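Local coordinates for uncharacterized protein YjhP (Escherichia coli, PDB 1NKV) that is of unknown function but is probably a methyltransferase that uses S-adenosylmethionine, at residues N101-V106 with S129-G134; R30-K35 with V181-L186; I3-T8 with D213-E218. All blocks are in the same frame, centred on the assembly; numbering follows the deposited sequence.

Contact 1. Residues N101-V106 with S129-G134; sequences NEKCDV and SLKPGG
Cys104 and Leu130 form a parallel beta bridge in which Cys104 N donates to Ser129 O (3.1 Å) and Cys104 O receives Lys131 N (2.9 Å) in a nearly linear bond with an N-H...O angle of 176°. Ser129 O also faces the CA-H of Lys103. The side chains of Cys104 and Leu130 lie on the same face of the sheet, SG packing 4.0 Å from CD1 of the leucine, while CD1 also covers the Cys104 carbonyl. The short strand 130-131 pairs here with the start of strand 104-109 of the Rossmann-like methyltransferase sheet, and a type II turn from Lys131 to Gly134 leads the polypeptide into strand 134-143, the parallel neighbour of 104-109. Lys131 reaches back over this start. Its CG passes beside Lys103 CB at 3.4 Å, and a bend only at the last torsion (chi4 68°) delivers NZ to two oxygens. One is Lys103 O, 2.9 Å from Lys131 NZ and approached from above the carbonyl plane; the other is Asp105 OD1, 2.8 Å from that NZ in a salt bridge that comes in from above the carboxylate plane. Asp105 OD2 takes a second bond, from the backbone N of Arg39.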
ATOM      1  N   ASN C 101     -24.150  26.252 -16.253  1.00 72.07           N
ATOM      2  CA  ASN C 101     -24.310  26.842 -17.566  1.00 70.74           C
ATOM      3  C   ASN C 101     -24.519  25.678 -18.524  1.00 68.84           C
ATOM      4  O   ASN C 101     -25.581  25.540 -19.128  1.00 68.76           O
ATOM      5  CB  ASN C 101     -23.048  27.624 -17.930  1.00 72.58           C
ATOM      6  CG  ASN C 101     -23.206  28.434 -19.196  1.00 73.37           C
ATOM      7  OD1 ASN C 101     -22.343  29.245 -19.536  1.00 74.71           O
ATOM      8  ND2 ASN C 101     -24.308  28.220 -19.905  1.00 74.05           N
ATOM      9  N   GLU C 102     -23.502  24.834 -18.647  1.00 66.46           N
ATOM     10  CA  GLU C 102     -23.575  23.666 -19.509  1.00 63.92           C
ATOM     11  C   GLU C 102     -23.249  22.422 -18.711  1.00 61.56           C
ATOM     12  O   GLU C 102     -22.541  22.488 -17.709  1.00 61.69           O
ATOM     13  CB  GLU C 102     -22.604  23.796 -20.683  1.00 65.22           C
ATOM     14  CG  GLU C 102     -23.153  24.634 -21.821  1.00 67.21           C
ATOM     15  CD  GLU C 102     -24.536  24.174 -22.254  1.00 67.59           C
ATOM     16  OE1 GLU C 102     -24.706  22.961 -22.518  1.00 66.97           O
ATOM     17  OE2 GLU C 102     -25.450  25.026 -22.331  1.00 68.55           O
ATOM     18  N   LYS C 103     -23.774  21.285 -19.157  1.00 58.58           N
ATOM     19  CA  LYS C 103     -23.542  20.015 -18.480  1.00 55.12           C
ATOM     20  C   LYS C 103     -22.042  19.748 -18.390  1.00 52.40           C
ATOM     21  O   LYS C 103     -21.244  20.376 -19.083  1.00 52.46           O
ATOM     22  CB  LYS C 103     -24.202  18.870 -19.253  1.00 55.90           C
ATOM     23  CG  LYS C 103     -25.657  19.079 -19.644  1.00 55.30           C
ATOM     24  CD  LYS C 103     -26.569  19.177 -18.440  1.00 56.06           C
ATOM     25  CE  LYS C 103     -28.009  18.846 -18.812  1.00 56.74           C
ATOM     26  NZ  LYS C 103     -28.125  17.447 -19.331  1.00 57.85           N
ATOM     27  N   CYS C 104     -21.660  18.817 -17.531  1.00 48.20           N
ATOM     28  CA  CYS C 104     -20.261  18.477 -17.407  1.00 44.05           C
ATOM     29  C   CYS C 104     -20.136  16.984 -17.630  1.00 41.20           C
ATOM     30  O   CYS C 104     -21.140  16.282 -17.747  1.00 39.79           O
ATOM     31  CB  CYS C 104     -19.725  18.860 -16.031  1.00 44.47           C
ATOM     32  SG  CYS C 104     -20.645  18.164 -14.704  1.00 42.20           S
ATOM     33  N   ASP C 105     -18.893  16.518 -17.687  1.00 38.81           N
ATOM     34  CA  ASP C 105     -18.572  15.115 -17.918  1.00 36.83           C
ATOM     35  C   ASP C 105     -18.283  14.333 -16.651  1.00 33.68           C
ATOM     36  O   ASP C 105     -18.351  13.106 -16.640  1.00 32.32           O
ATOM     37  CB  ASP C 105     -17.364  15.039 -18.830  1.00 39.60           C
ATOM     38  CG  ASP C 105     -17.416  16.078 -19.925  1.00 43.16           C
ATOM     39  OD1 ASP C 105     -18.397  16.050 -20.701  1.00 45.01           O
ATOM     40  OD2 ASP C 105     -16.492  16.927 -20.002  1.00 43.94           O
ATOM     41  N   VAL C 106     -17.929  15.038 -15.588  1.00 31.33           N
ATOM     42  CA  VAL C 106     -17.636  14.371 -14.334  1.00 29.38           C
ATOM     43  C   VAL C 106     -18.191  15.172 -13.162  1.00 27.83           C
ATOM     44  O   VAL C 106     -17.774  16.301 -12.916  1.00 28.97           O
ATOM     45  CB  VAL C 106     -16.102  14.186 -14.140  1.00 26.93           C
ATOM     46  CG1 VAL C 106     -15.833  13.442 -12.855  1.00 26.41           C
ATOM     47  CG2 VAL C 106     -15.509  13.443 -15.303  1.00 26.08           C
ATOM     48  N   SER C 129     -27.011  18.071 -13.843  1.00 48.72           N
ATOM     49  CA  SER C 129     -25.985  18.835 -14.516  1.00 47.27           C
ATOM     50  C   SER C 129     -24.915  17.953 -15.124  1.00 46.05           C
ATOM     51  O   SER C 129     -23.807  18.407 -15.392  1.00 46.32           O
ATOM     52  CB  SER C 129     -25.358  19.790 -13.517  1.00 48.05           C
ATOM     53  OG  SER C 129     -24.985  19.071 -12.358  1.00 47.83           O
ATOM     54  N   LEU C 130     -25.248  16.692 -15.356  1.00 44.51           N
ATOM     55  CA  LEU C 130     -24.286  15.759 -15.908  1.00 42.99           C
ATOM     56  C   LEU C 130     -24.709  15.288 -17.285  1.00 43.63           C
ATOM     57  O   LEU C 130     -25.861  14.907 -17.482  1.00 43.59           O
ATOM     58  CB  LEU C 130     -24.153  14.562 -14.976  1.00 41.24           C
ATOM     59  CG  LEU C 130     -22.982  13.631 -15.233  1.00 39.50           C
ATOM     60  CD1 LEU C 130     -21.703  14.353 -14.897  1.00 41.33           C
ATOM     61  CD2 LEU C 130     -23.119  12.386 -14.390  1.00 40.21           C
ATOM     62  N   LYS C 131     -23.782  15.312 -18.239  1.00 45.08           N
ATOM     63  CA  LYS C 131     -24.077  14.869 -19.604  1.00 46.00           C
ATOM     64  C   LYS C 131     -24.544  13.418 -19.641  1.00 45.60           C
ATOM     65  O   LYS C 131     -24.203  12.622 -18.770  1.00 43.59           O
ATOM     66  CB  LYS C 131     -22.847  15.014 -20.500  1.00 45.92           C
ATOM     67  CG  LYS C 131     -22.363  16.441 -20.673  1.00 47.20           C
ATOM     68  CD  LYS C 131     -21.293  16.526 -21.748  1.00 47.24           C
ATOM     69  CE  LYS C 131     -20.741  17.941 -21.887  1.00 49.74           C
ATOM     70  NZ  LYS C 131     -19.948  18.393 -20.693  1.00 50.72           N
ATOM     71  N   PRO C 132     -25.333  13.056 -20.663  1.00 46.70           N
ATOM     72  CA  PRO C 132     -25.833  11.681 -20.786  1.00 47.34           C
ATOM     73  C   PRO C 132     -24.656  10.706 -20.879  1.00 46.51           C
ATOM     74  O   PRO C 132     -23.763  10.860 -21.726  1.00 47.02           O
ATOM     75  CB  PRO C 132     -26.671  11.735 -22.066  1.00 48.35           C
ATOM     76  CG  PRO C 132     -27.178  13.161 -22.060  1.00 47.52           C
ATOM     77  CD  PRO C 132     -25.912  13.915 -21.710  1.00 47.19           C
ATOM     78  N   GLY C 133     -24.654   9.715 -19.998  1.00 44.47           N
ATOM     79  CA  GLY C 133     -23.568   8.756 -19.979  1.00 43.95           C
ATOM     80  C   GLY C 133     -22.329   9.384 -19.358  1.00 42.75           C
ATOM     81  O   GLY C 133     -21.197   9.097 -19.754  1.00 42.79           O
ATOM     82  N   GLY C 134     -22.554  10.260 -18.384  1.00 41.22           N
ATOM     83  CA  GLY C 134     -21.453  10.916 -17.711  1.00 38.69           C
ATOM     84  C   GLY C 134     -21.053  10.142 -16.471  1.00 38.39           C
ATOM     85  O   GLY C 134     -21.810   9.309 -15.976  1.00 37.89           O
TER

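Contact 2. Residues R30-K35 with V181-L186; sequences RVLRMK and VVEMVL
Val31 sets its CG2 methyl against the bent side chain of Glu183, 3.6 Å from the CG of that glutamate, and against Val185, whose CG2 lies 4.2 Å from Val31 CG2. The last turn of helix 22-31 thereby rests on strand 183-186, the outermost strand at one end of the Rossmann-like methyltransferase sheet within this chain. No hydrogen bond joins the two segments; the valine packs on both the CG and the carboxylate of Glu183. Glu183 starts out extended, CG anti to the backbone N (chi1 -163°), then folds at chi2 (67°), which brings its carboxylate obliquely across Val31, with OE2 3.6 Å from Val31 CB. Leu32 CD1 adds a looser touch at 4.2 Å from Glu183 CG, and the leucine side chain also reaches Leu137 of strand 134-143. In the next shell, Arg33 leaves the helix with positive phi, its N bonded to Arg30 O. Within the sheet, strand 183-186 is bonded through its backbone to strand 238-245, Glu183 pairing with Ala244 and Val185 with Val242. A second subunit closes over this edge: its Arg194 hydrogen-bonds to Met184 O and forms a long, weak ion pair with Glu183 OE2, and its Leu201 packs on Arg33. Both arginines may ease the charge of the buried Glu183, though neither grips it closely: Arg33 NH1 stops 4.1 Å from Glu183 OE1, with the oxygen well out of the guanidinium plane and the two flat groups turned 73° apart.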
ATOM      1  N   ARG C  30      -6.484   9.501 -12.794  1.00 19.24           N
ATOM      2  CA  ARG C  30      -5.747   8.786 -13.824  1.00 21.07           C
ATOM      3  C   ARG C  30      -6.604   7.689 -14.430  1.00 22.08           C
ATOM      4  O   ARG C  30      -6.728   7.591 -15.650  1.00 22.79           O
ATOM      5  CB  ARG C  30      -4.474   8.167 -13.234  1.00 24.16           C
ATOM      6  CG  ARG C  30      -3.371   7.804 -14.248  1.00 26.15           C
ATOM      7  CD  ARG C  30      -2.317   6.856 -13.637  1.00 28.38           C
ATOM      8  NE  ARG C  30      -1.795   7.347 -12.359  1.00 32.49           N
ATOM      9  CZ  ARG C  30      -1.741   6.631 -11.237  1.00 34.61           C
ATOM     10  NH1 ARG C  30      -2.179   5.373 -11.233  1.00 33.76           N
ATOM     11  NH2 ARG C  30      -1.265   7.181 -10.117  1.00 33.92           N
ATOM     12  N   VAL C  31      -7.196   6.862 -13.576  1.00 21.83           N
ATOM     13  CA  VAL C  31      -8.014   5.758 -14.058  1.00 22.38           C
ATOM     14  C   VAL C  31      -9.241   6.280 -14.790  1.00 24.13           C
ATOM     15  O   VAL C  31      -9.813   5.600 -15.634  1.00 23.40           O
ATOM     16  CB  VAL C  31      -8.438   4.804 -12.900  1.00 19.34           C
ATOM     17  CG1 VAL C  31      -7.210   4.185 -12.275  1.00 17.12           C
ATOM     18  CG2 VAL C  31      -9.250   5.548 -11.861  1.00 17.05           C
ATOM     19  N   LEU C  32      -9.635   7.504 -14.473  1.00 26.23           N
ATOM     20  CA  LEU C  32     -10.790   8.104 -15.110  1.00 28.51           C
ATOM     21  C   LEU C  32     -10.515   8.374 -16.584  1.00 31.66           C
ATOM     22  O   LEU C  32     -11.434   8.651 -17.354  1.00 32.55           O
ATOM     23  CB  LEU C  32     -11.165   9.398 -14.386  1.00 26.81           C
ATOM     24  CG  LEU C  32     -12.446   9.339 -13.555  1.00 26.87           C
ATOM     25  CD1 LEU C  32     -12.519   8.068 -12.740  1.00 24.80           C
ATOM     26  CD2 LEU C  32     -12.506  10.562 -12.674  1.00 27.31           C
ATOM     27  N   ARG C  33      -9.244   8.280 -16.970  1.00 34.22           N
ATOM     28  CA  ARG C  33      -8.817   8.522 -18.347  1.00 35.54           C
ATOM     29  C   ARG C  33      -9.546   9.710 -18.975  1.00 36.21           C
ATOM     30  O   ARG C  33     -10.130   9.600 -20.049  1.00 37.20           O
ATOM     31  CB  ARG C  33      -9.023   7.257 -19.194  1.00 37.11           C
ATOM     32  CG  ARG C  33      -7.942   6.186 -19.000  1.00 40.31           C
ATOM     33  CD  ARG C  33      -8.433   4.946 -18.239  1.00 43.14           C
ATOM     34  NE  ARG C  33      -9.189   4.028 -19.085  1.00 44.99           N
ATOM     35  CZ  ARG C  33      -9.749   2.893 -18.669  1.00 47.14           C
ATOM     36  NH1 ARG C  33      -9.641   2.520 -17.398  1.00 46.89           N
ATOM     37  NH2 ARG C  33     -10.420   2.129 -19.533  1.00 47.46           N
HETATM   38  N   MSE C  34      -9.516  10.855 -18.302  1.00 37.28           N
HETATM   39  CA  MSE C  34     -10.190  12.039 -18.820  1.00 37.31           C
HETATM   40  C   MSE C  34      -9.316  12.782 -19.836  1.00 36.15           C
HETATM   41  O   MSE C  34      -8.133  13.015 -19.600  1.00 35.02           O
HETATM   42  CB  MSE C  34     -10.559  12.968 -17.662  1.00 38.29           C
HETATM   43  CG  MSE C  34     -11.256  12.261 -16.507  1.00 39.75           C
HETATM   44 SE   MSE C  34     -11.573  13.419 -14.982  1.00 45.46          SE
HETATM   45  CE  MSE C  34      -9.737  13.717 -14.406  1.00 41.03           C
ATOM     46  N   LYS C  35      -9.903  13.134 -20.974  1.00 36.44           N
ATOM     47  CA  LYS C  35      -9.184  13.858 -22.013  1.00 36.14           C
ATOM     48  C   LYS C  35      -9.178  15.327 -21.649  1.00 35.75           C
ATOM     49  O   LYS C  35     -10.146  15.842 -21.096  1.00 35.41           O
ATOM     50  CB  LYS C  35      -9.847  13.668 -23.378  1.00 36.25           C
ATOM     51  CG  LYS C  35     -11.341  13.960 -23.404  1.00 39.06           C
ATOM     52  CD  LYS C  35     -11.952  13.618 -24.753  1.00 41.13           C
ATOM     53  CE  LYS C  35     -13.451  13.917 -24.775  1.00 43.14           C
ATOM     54  NZ  LYS C  35     -14.087  13.785 -26.130  1.00 42.44           N
ATOM     55  N   VAL C 181     -21.528   0.997 -12.327  1.00 30.29           N
ATOM     56  CA  VAL C 181     -20.179   1.279 -11.807  1.00 27.45           C
ATOM     57  C   VAL C 181     -19.042   0.851 -12.755  1.00 27.01           C
ATOM     58  O   VAL C 181     -18.899  -0.319 -13.084  1.00 27.71           O
ATOM     59  CB  VAL C 181     -19.984   0.656 -10.375  1.00 25.71           C
ATOM     60  CG1 VAL C 181     -20.584  -0.718 -10.304  1.00 24.89           C
ATOM     61  CG2 VAL C 181     -18.520   0.625 -10.003  1.00 26.28           C
ATOM     62  N   VAL C 182     -18.235   1.819 -13.184  1.00 25.37           N
ATOM     63  CA  VAL C 182     -17.151   1.562 -14.125  1.00 24.95           C
ATOM     64  C   VAL C 182     -15.750   1.874 -13.602  1.00 24.42           C
ATOM     65  O   VAL C 182     -14.768   1.880 -14.355  1.00 23.28           O
ATOM     66  CB  VAL C 182     -17.379   2.354 -15.427  1.00 24.91           C
ATOM     67  CG1 VAL C 182     -18.750   2.023 -15.956  1.00 25.71           C
ATOM     68  CG2 VAL C 182     -17.249   3.861 -15.177  1.00 22.55           C
ATOM     69  N   GLU C 183     -15.657   2.143 -12.309  1.00 23.51           N
ATOM     70  CA  GLU C 183     -14.376   2.425 -11.721  1.00 23.15           C
ATOM     71  C   GLU C 183     -14.479   2.383 -10.218  1.00 23.40           C
ATOM     72  O   GLU C 183     -15.554   2.579  -9.656  1.00 24.43           O
ATOM     73  CB  GLU C 183     -13.885   3.784 -12.152  1.00 23.60           C
ATOM     74  CG  GLU C 183     -12.421   3.934 -11.913  1.00 22.15           C
ATOM     75  CD  GLU C 183     -11.638   3.015 -12.809  1.00 22.58           C
ATOM     76  OE1 GLU C 183     -11.836   3.130 -14.034  1.00 20.25           O
ATOM     77  OE2 GLU C 183     -10.833   2.188 -12.303  1.00 20.57           O
HETATM   78  N   MSE C 184     -13.351   2.167  -9.555  1.00 22.81           N
HETATM   79  CA  MSE C 184     -13.394   2.074  -8.113  1.00 23.82           C
HETATM   80  C   MSE C 184     -12.023   2.209  -7.467  1.00 22.42           C
HETATM   81  O   MSE C 184     -11.103   1.447  -7.753  1.00 22.50           O
HETATM   82  CB  MSE C 184     -14.025   0.736  -7.743  1.00 26.32           C
HETATM   83  CG  MSE C 184     -14.236   0.475  -6.278  1.00 30.96           C
HETATM   84 SE   MSE C 184     -14.849  -1.359  -6.064  1.00 44.46          SE
HETATM   85  CE  MSE C 184     -13.135  -2.242  -6.251  1.00 38.59           C
ATOM     86  N   VAL C 185     -11.897   3.195  -6.594  1.00 18.71           N
ATOM     87  CA  VAL C 185     -10.658   3.406  -5.896  1.00 16.96           C
ATOM     88  C   VAL C 185     -10.977   3.340  -4.411  1.00 18.20           C
ATOM     89  O   VAL C 185     -11.612   4.234  -3.855  1.00 17.85           O
ATOM     90  CB  VAL C 185     -10.053   4.764  -6.269  1.00 17.55           C
ATOM     91  CG1 VAL C 185      -8.791   5.015  -5.466  1.00 14.53           C
ATOM     92  CG2 VAL C 185      -9.749   4.798  -7.773  1.00 14.10           C
ATOM     93  N   LEU C 186     -10.542   2.261  -3.768  1.00 18.71           N
ATOM     94  CA  LEU C 186     -10.792   2.051  -2.341  1.00 18.05           C
ATOM     95  C   LEU C 186      -9.600   2.433  -1.478  1.00 17.76           C
ATOM     96  O   LEU C 186      -8.462   2.256  -1.886  1.00 17.57           O
ATOM     97  CB  LEU C 186     -11.103   0.585  -2.124  1.00 19.83           C
ATOM     98  CG  LEU C 186     -12.213   0.105  -3.036  1.00 17.22           C
ATOM     99  CD1 LEU C 186     -12.232  -1.406  -3.082  1.00 18.76           C
ATOM    100  CD2 LEU C 186     -13.519   0.675  -2.538  1.00 18.08           C
TER

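Contact 3. Residues I3-T8 with D213-E218; sequences IPRIFT and DDFAAE
Arg5 runs along one face of the Phe215 ring, from the aliphatic root of its side chain to the guanidinium. Its CB lies just beyond the outer rim, 3.4 Å from Phe215 CZ, and CG follows past CE2. With CG opposite the backbone N (chi1 -170°) the chain leaves the first turn of helix 5-9, and bends at chi2 and chi3 then lay it over the ring. CD stands over the face in a CH-pi contact, 4.2 Å from the Phe215 centroid and 13° from the ring normal. NE lies over the middle of the ring, and CZ moves on toward its root, 4.3 Å from the centroid in an off-centre cation-pi contact. The guanidinium is stacked on the phenyl group with the planes 28° apart. At the far end NH2 passes the Phe215 CB and meets Asp213 in a long salt bridge: both carboxylate oxygens lie 3.5 Å from Arg5 NH2, OD2 at the edge of the guanidinium and near its plane.

Asp213 and Phe215 belong to the type I turn that leads into helix 216-237, so the contact ties the short N-terminal helix to the start of a long helix late in the chain. Asp213 OD1 also appears to accept from Phe215 N, a capping bond whose geometry is less certain. Glu218 CB covers the ring face opposite Arg5, leaving the phenyl group between the arginine and the first turn of helix 216-237. With an alanine in place of Phe215, the Arg5 chain would probably lose the flat surface it rests on and be freer to swing away from Asp213. Trp206 of helix 189-209 touches both Asp213 and Phe215, joining a third helix to this surface cluster.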
ATOM      1  N   ILE C   3     -21.232  21.222  14.078  1.00 55.57           N
ATOM      2  CA  ILE C   3     -20.268  20.135  14.115  1.00 51.96           C
ATOM      3  C   ILE C   3     -19.704  20.035  15.534  1.00 49.47           C
ATOM      4  O   ILE C   3     -19.343  21.052  16.146  1.00 49.58           O
ATOM      5  CB  ILE C   3     -19.101  20.380  13.117  1.00 51.16           C
ATOM      6  CG1 ILE C   3     -19.638  20.935  11.801  1.00 51.98           C
ATOM      7  CG2 ILE C   3     -18.384  19.078  12.826  1.00 51.49           C
ATOM      8  CD1 ILE C   3     -20.647  20.038  11.114  1.00 52.40           C
ATOM      9  N   PRO C   4     -19.636  18.810  16.081  1.00 46.21           N
ATOM     10  CA  PRO C   4     -19.117  18.571  17.430  1.00 43.99           C
ATOM     11  C   PRO C   4     -17.717  19.138  17.604  1.00 43.28           C
ATOM     12  O   PRO C   4     -16.855  18.932  16.751  1.00 43.37           O
ATOM     13  CB  PRO C   4     -19.130  17.054  17.538  1.00 43.60           C
ATOM     14  CG  PRO C   4     -20.274  16.675  16.677  1.00 44.24           C
ATOM     15  CD  PRO C   4     -20.088  17.551  15.470  1.00 43.98           C
ATOM     16  N   ARG C   5     -17.486  19.838  18.712  1.00 42.41           N
ATOM     17  CA  ARG C   5     -16.173  20.425  18.981  1.00 41.18           C
ATOM     18  C   ARG C   5     -15.048  19.419  18.703  1.00 40.42           C
ATOM     19  O   ARG C   5     -14.127  19.704  17.937  1.00 38.35           O
ATOM     20  CB  ARG C   5     -16.098  20.901  20.439  1.00 39.86           C
ATOM     21  CG  ARG C   5     -14.884  21.755  20.796  1.00 36.83           C
ATOM     22  CD  ARG C   5     -15.315  23.169  21.049  1.00 38.48           C
ATOM     23  NE  ARG C   5     -14.879  23.730  22.339  1.00 41.29           N
ATOM     24  CZ  ARG C   5     -13.718  24.353  22.549  1.00 40.94           C
ATOM     25  NH1 ARG C   5     -12.851  24.497  21.559  1.00 41.49           N
ATOM     26  NH2 ARG C   5     -13.445  24.872  23.735  1.00 40.35           N
ATOM     27  N   ILE C   6     -15.123  18.244  19.330  1.00 40.98           N
ATOM     28  CA  ILE C   6     -14.099  17.210  19.143  1.00 41.52           C
ATOM     29  C   ILE C   6     -13.639  17.036  17.700  1.00 40.52           C
ATOM     30  O   ILE C   6     -12.445  17.106  17.416  1.00 42.33           O
ATOM     31  CB  ILE C   6     -14.571  15.844  19.634  1.00 40.43           C
ATOM     32  CG1 ILE C   6     -16.014  15.610  19.162  1.00 40.78           C
ATOM     33  CG2 ILE C   6     -14.398  15.754  21.145  1.00 41.05           C
ATOM     34  CD1 ILE C   6     -16.527  14.194  19.350  1.00 39.94           C
ATOM     35  N   PHE C   7     -14.583  16.813  16.797  1.00 39.83           N
ATOM     36  CA  PHE C   7     -14.269  16.619  15.388  1.00 40.23           C
ATOM     37  C   PHE C   7     -13.378  17.728  14.841  1.00 39.31           C
ATOM     38  O   PHE C   7     -12.302  17.474  14.308  1.00 38.67           O
ATOM     39  CB  PHE C   7     -15.561  16.568  14.566  1.00 42.42           C
ATOM     40  CG  PHE C   7     -15.334  16.653  13.082  1.00 45.15           C
ATOM     41  CD1 PHE C   7     -15.071  15.505  12.337  1.00 45.44           C
ATOM     42  CD2 PHE C   7     -15.315  17.893  12.438  1.00 45.07           C
ATOM     43  CE1 PHE C   7     -14.791  15.591  10.978  1.00 46.88           C
ATOM     44  CE2 PHE C   7     -15.035  17.991  11.084  1.00 46.33           C
ATOM     45  CZ  PHE C   7     -14.770  16.840  10.349  1.00 47.95           C
ATOM     46  N   THR C   8     -13.858  18.958  14.972  1.00 39.09           N
ATOM     47  CA  THR C   8     -13.169  20.151  14.502  1.00 37.94           C
ATOM     48  C   THR C   8     -11.832  20.361  15.186  1.00 38.68           C
ATOM     49  O   THR C   8     -10.847  20.733  14.551  1.00 38.26           O
ATOM     50  CB  THR C   8     -14.047  21.361  14.745  1.00 36.66           C
ATOM     51  OG1 THR C   8     -15.326  21.116  14.158  1.00 35.69           O
ATOM     52  CG2 THR C   8     -13.442  22.603  14.142  1.00 38.68           C
ATOM     53  N   ASP C 213      -8.408  25.804  29.366  1.00 51.57           N
ATOM     54  CA  ASP C 213      -9.733  25.681  28.771  1.00 49.88           C
ATOM     55  C   ASP C 213     -10.463  24.473  29.374  1.00 49.76           C
ATOM     56  O   ASP C 213      -9.970  23.353  29.295  1.00 50.41           O
ATOM     57  CB  ASP C 213      -9.600  25.521  27.261  1.00 46.85           C
ATOM     58  CG  ASP C 213     -10.914  25.664  26.551  1.00 43.48           C
ATOM     59  OD1 ASP C 213     -11.854  24.918  26.897  1.00 40.00           O
ATOM     60  OD2 ASP C 213     -11.003  26.524  25.649  1.00 42.99           O
ATOM     61  N   ASP C 214     -11.634  24.699  29.971  1.00 49.43           N
ATOM     62  CA  ASP C 214     -12.396  23.618  30.594  1.00 49.00           C
ATOM     63  C   ASP C 214     -12.803  22.501  29.626  1.00 47.04           C
ATOM     64  O   ASP C 214     -13.423  21.515  30.032  1.00 46.53           O
ATOM     65  CB  ASP C 214     -13.651  24.171  31.306  1.00 52.46           C
ATOM     66  CG  ASP C 214     -13.316  25.127  32.456  1.00 54.95           C
ATOM     67  OD1 ASP C 214     -12.239  24.976  33.081  1.00 55.77           O
ATOM     68  OD2 ASP C 214     -14.143  26.025  32.745  1.00 56.29           O
ATOM     69  N   PHE C 215     -12.455  22.643  28.354  1.00 45.20           N
ATOM     70  CA  PHE C 215     -12.793  21.609  27.389  1.00 42.82           C
ATOM     71  C   PHE C 215     -11.684  20.542  27.330  1.00 41.10           C
ATOM     72  O   PHE C 215     -11.882  19.469  26.762  1.00 41.13           O
ATOM     73  CB  PHE C 215     -13.029  22.217  25.992  1.00 42.24           C
ATOM     74  CG  PHE C 215     -14.003  21.433  25.152  1.00 41.13           C
ATOM     75  CD1 PHE C 215     -15.359  21.421  25.461  1.00 41.88           C
ATOM     76  CD2 PHE C 215     -13.558  20.639  24.104  1.00 41.99           C
ATOM     77  CE1 PHE C 215     -16.259  20.620  24.737  1.00 41.53           C
ATOM     78  CE2 PHE C 215     -14.449  19.832  23.376  1.00 41.40           C
ATOM     79  CZ  PHE C 215     -15.797  19.825  23.696  1.00 40.13           C
ATOM     80  N   ALA C 216     -10.531  20.829  27.936  1.00 39.60           N
ATOM     81  CA  ALA C 216      -9.400  19.894  27.949  1.00 38.90           C
ATOM     82  C   ALA C 216      -9.827  18.523  28.433  1.00 38.84           C
ATOM     83  O   ALA C 216      -9.199  17.512  28.126  1.00 37.88           O
ATOM     84  CB  ALA C 216      -8.282  20.418  28.838  1.00 38.72           C
ATOM     85  N   ALA C 217     -10.908  18.501  29.193  1.00 39.91           N
ATOM     86  CA  ALA C 217     -11.429  17.264  29.726  1.00 41.18           C
ATOM     87  C   ALA C 217     -12.005  16.405  28.607  1.00 41.57           C
ATOM     88  O   ALA C 217     -11.673  15.223  28.493  1.00 42.61           O
ATOM     89  CB  ALA C 217     -12.495  17.564  30.769  1.00 42.34           C
ATOM     90  N   GLU C 218     -12.866  16.993  27.782  1.00 40.59           N
ATOM     91  CA  GLU C 218     -13.463  16.241  26.684  1.00 39.61           C
ATOM     92  C   GLU C 218     -12.399  15.773  25.688  1.00 37.70           C
ATOM     93  O   GLU C 218     -12.540  14.718  25.072  1.00 34.66           O
ATOM     94  CB  GLU C 218     -14.533  17.078  25.966  1.00 41.90           C
ATOM     95  CG  GLU C 218     -15.783  17.344  26.805  1.00 43.49           C
ATOM     96  CD  GLU C 218     -15.645  18.555  27.723  1.00 45.01           C
ATOM     97  OE1 GLU C 218     -14.509  18.854  28.160  1.00 44.95           O
ATOM     98  OE2 GLU C 218     -16.683  19.198  28.011  1.00 44.92           O
TER

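How the contacts relate
Contacts 1 and 2 both reach the mixed sheet, their centres 16 Å apart, and they touch where Val106 CG2 packs 3.9 Å from the selenium (SE) of selenomethionine Met34. Contact 1 lies at the start of strand 104-109, inside the sheet, whereas contact 2 covers an outermost strand beside the second subunit. Contact 3 is remote from both, its centre 41 Å from that of contact 1 and 38 Å from that of contact 2, on the opposite side of the chain's centre. Along the sequence they are nested: 3-8 with 213-218 encloses 30-35 with 181-186, which in turn encloses 101-106 with 129-134.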